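Local coordinates for protein beta-galactosidase (Bacteroides thetaiotaomicron, PDB 5MUJ) that probably hydrolyses arabinofuranosyl linkages during breakdown of the plant pectin rhamnogalacturonan II, and binds a glycan from its chain B in a pocket, at residues T64-G69 with Y137-Y142. Sequence-based numbering, arbitrary orientation.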
# COMPACT_ATOMS: atom_id res chain seq x y z
N THR A 64 1.37 5.73 3.40
CA THR A 64 0.10 5.70 4.08
C THR A 64 -0.07 7.08 4.72
O THR A 64 0.78 7.50 5.51
CB THR A 64 0.03 4.62 5.17
OG1 THR A 64 0.48 3.37 4.64
CG2 THR A 64 -1.38 4.42 5.70
N VAL A 65 -1.15 7.76 4.35
CA VAL A 65 -1.36 9.16 4.83
C VAL A 65 -2.54 9.22 5.77
O VAL A 65 -3.61 8.67 5.51
CB VAL A 65 -1.56 10.19 3.69
CG1 VAL A 65 -1.90 11.60 4.26
CG2 VAL A 65 -0.33 10.27 2.81
N PHE A 66 -2.33 9.92 6.88
CA PHE A 66 -3.37 10.11 7.86
C PHE A 66 -3.23 11.44 8.61
O PHE A 66 -2.26 12.15 8.43
CB PHE A 66 -3.40 8.92 8.82
CG PHE A 66 -2.07 8.61 9.46
CD1 PHE A 66 -1.11 7.91 8.75
CD2 PHE A 66 -1.80 8.96 10.79
CE1 PHE A 66 0.12 7.62 9.31
CE2 PHE A 66 -0.58 8.65 11.36
CZ PHE A 66 0.36 7.96 10.62
N ARG A 67 -4.22 11.76 9.41
CA ARG A 67 -4.31 13.08 10.08
C ARG A 67 -4.46 12.89 11.59
O ARG A 67 -5.20 12.03 12.02
CB ARG A 67 -5.50 13.83 9.46
CG ARG A 67 -6.24 14.89 10.24
CD ARG A 67 -5.60 16.27 10.14
NE ARG A 67 -6.52 17.27 9.59
CZ ARG A 67 -7.66 17.70 10.15
NH1 ARG A 67 -8.08 17.23 11.32
NH2 ARG A 67 -8.39 18.61 9.51
N GLN A 68 -3.74 13.68 12.37
CA GLN A 68 -3.98 13.79 13.83
C GLN A 68 -3.89 15.25 14.19
O GLN A 68 -2.87 15.87 13.93
CB GLN A 68 -2.94 13.02 14.64
CG GLN A 68 -3.18 13.14 16.14
CD GLN A 68 -2.35 12.15 16.93
OE1 GLN A 68 -1.28 12.47 17.40
NE2 GLN A 68 -2.86 10.94 17.06
N GLY A 69 -4.95 15.76 14.82
CA GLY A 69 -5.09 17.19 15.06
C GLY A 69 -5.34 17.81 13.71
O GLY A 69 -6.26 17.39 13.00
N TYR A 137 -9.83 11.06 7.94
CA TYR A 137 -8.51 10.47 7.65
C TYR A 137 -7.70 10.15 8.89
O TYR A 137 -6.47 10.01 8.83
CB TYR A 137 -7.73 11.27 6.61
CG TYR A 137 -8.40 11.10 5.28
CD1 TYR A 137 -8.35 9.85 4.62
CD2 TYR A 137 -9.18 12.12 4.74
CE1 TYR A 137 -9.03 9.66 3.43
CE2 TYR A 137 -9.86 11.92 3.54
CZ TYR A 137 -9.78 10.70 2.88
OH TYR A 137 -10.48 10.50 1.68
N GLU A 138 -8.40 9.98 10.01
CA GLU A 138 -7.75 9.64 11.25
C GLU A 138 -7.58 8.10 11.28
O GLU A 138 -8.26 7.35 10.56
CB GLU A 138 -8.55 10.16 12.44
CG GLU A 138 -8.68 11.69 12.40
CD GLU A 138 -9.49 12.25 13.55
OE1 GLU A 138 -9.86 11.47 14.46
OE2 GLU A 138 -9.72 13.48 13.55
N LEU A 139 -6.62 7.67 12.07
CA LEU A 139 -6.45 6.27 12.45
C LEU A 139 -7.26 6.03 13.70
O LEU A 139 -7.32 6.89 14.56
CB LEU A 139 -5.00 5.96 12.72
CG LEU A 139 -3.97 5.99 11.60
CD1 LEU A 139 -2.67 5.40 12.14
CD2 LEU A 139 -4.42 5.26 10.35
N GLN A 140 -7.88 4.85 13.81
CA GLN A 140 -8.74 4.57 14.93
C GLN A 140 -7.98 3.72 15.93
O GLN A 140 -7.04 3.01 15.57
CB GLN A 140 -10.00 3.87 14.44
CG GLN A 140 -10.81 4.76 13.53
CD GLN A 140 -11.94 4.05 12.86
OE1 GLN A 140 -13.11 4.33 13.14
NE2 GLN A 140 -11.62 3.14 11.95
N THR A 141 -8.37 3.82 17.19
CA THR A 141 -7.79 3.00 18.25
C THR A 141 -8.66 1.79 18.57
O THR A 141 -9.89 1.77 18.35
CB THR A 141 -7.57 3.80 19.55
OG1 THR A 141 -8.83 4.19 20.09
CG2 THR A 141 -6.72 5.03 19.32
N TYR A 142 -7.99 0.79 19.11
CA TYR A 142 -8.63 -0.42 19.61
C TYR A 142 -7.81 -0.87 20.82
O TYR A 142 -6.58 -0.96 20.73
CB TYR A 142 -8.65 -1.49 18.51
CG TYR A 142 -9.04 -2.89 18.97
CD1 TYR A 142 -10.33 -3.18 19.42
CD2 TYR A 142 -8.11 -3.92 18.96
CE1 TYR A 142 -10.69 -4.47 19.82
CE2 TYR A 142 -8.45 -5.20 19.38
CZ TYR A 142 -9.74 -5.47 19.81
OH TYR A 142 -10.07 -6.78 20.22
O HOH W 1 -5.13 9.79 13.35
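Arg-67 O meets a water shared with Leu-139 N, and Glu-138 comes up beside it, where strand 59-68 meets the loop segment 137-142. The water donates to Arg-67 O at 2.6 Å and accepts from Leu-139 N at 2.9 Å, bridging the two backbones. Glu-138 CA lies 3.6 Å from Arg-67 O in a CA-H...O contact, with Glu-138 CG at 3.5 Å from Arg-67 O. One direct backbone bond joins the segments: Arg-67 N donates to Tyr-137 O at 2.9 Å. The case illustrates how neighbouring blades of a five-bladed beta-propeller are sewn together: 59-68 is the first, innermost strand of one four-stranded blade, and the loop follows strand 121-126 of the next. Beyond the backbone, Phe-66 has CG between its own N and carbonyl carbon (chi1 53°), which offers a ring face to Leu-139. CD1 of Leu-139 rests over that face, 4.0 Å from the ring centroid of Phe-66 and offset toward the rim. Replacing this leucine by an alanine removes CG and both methyls, and would probably leave that ring face without its cover from the loop. Pro-126 touches both Phe-66 and Leu-139. The OH of Tyr-137 bonds to Gly-134 N within the loop, and to Gln-277 OE1 and Lys-339 N on strands 270-279 and 331-340, which ties the loop to other blades.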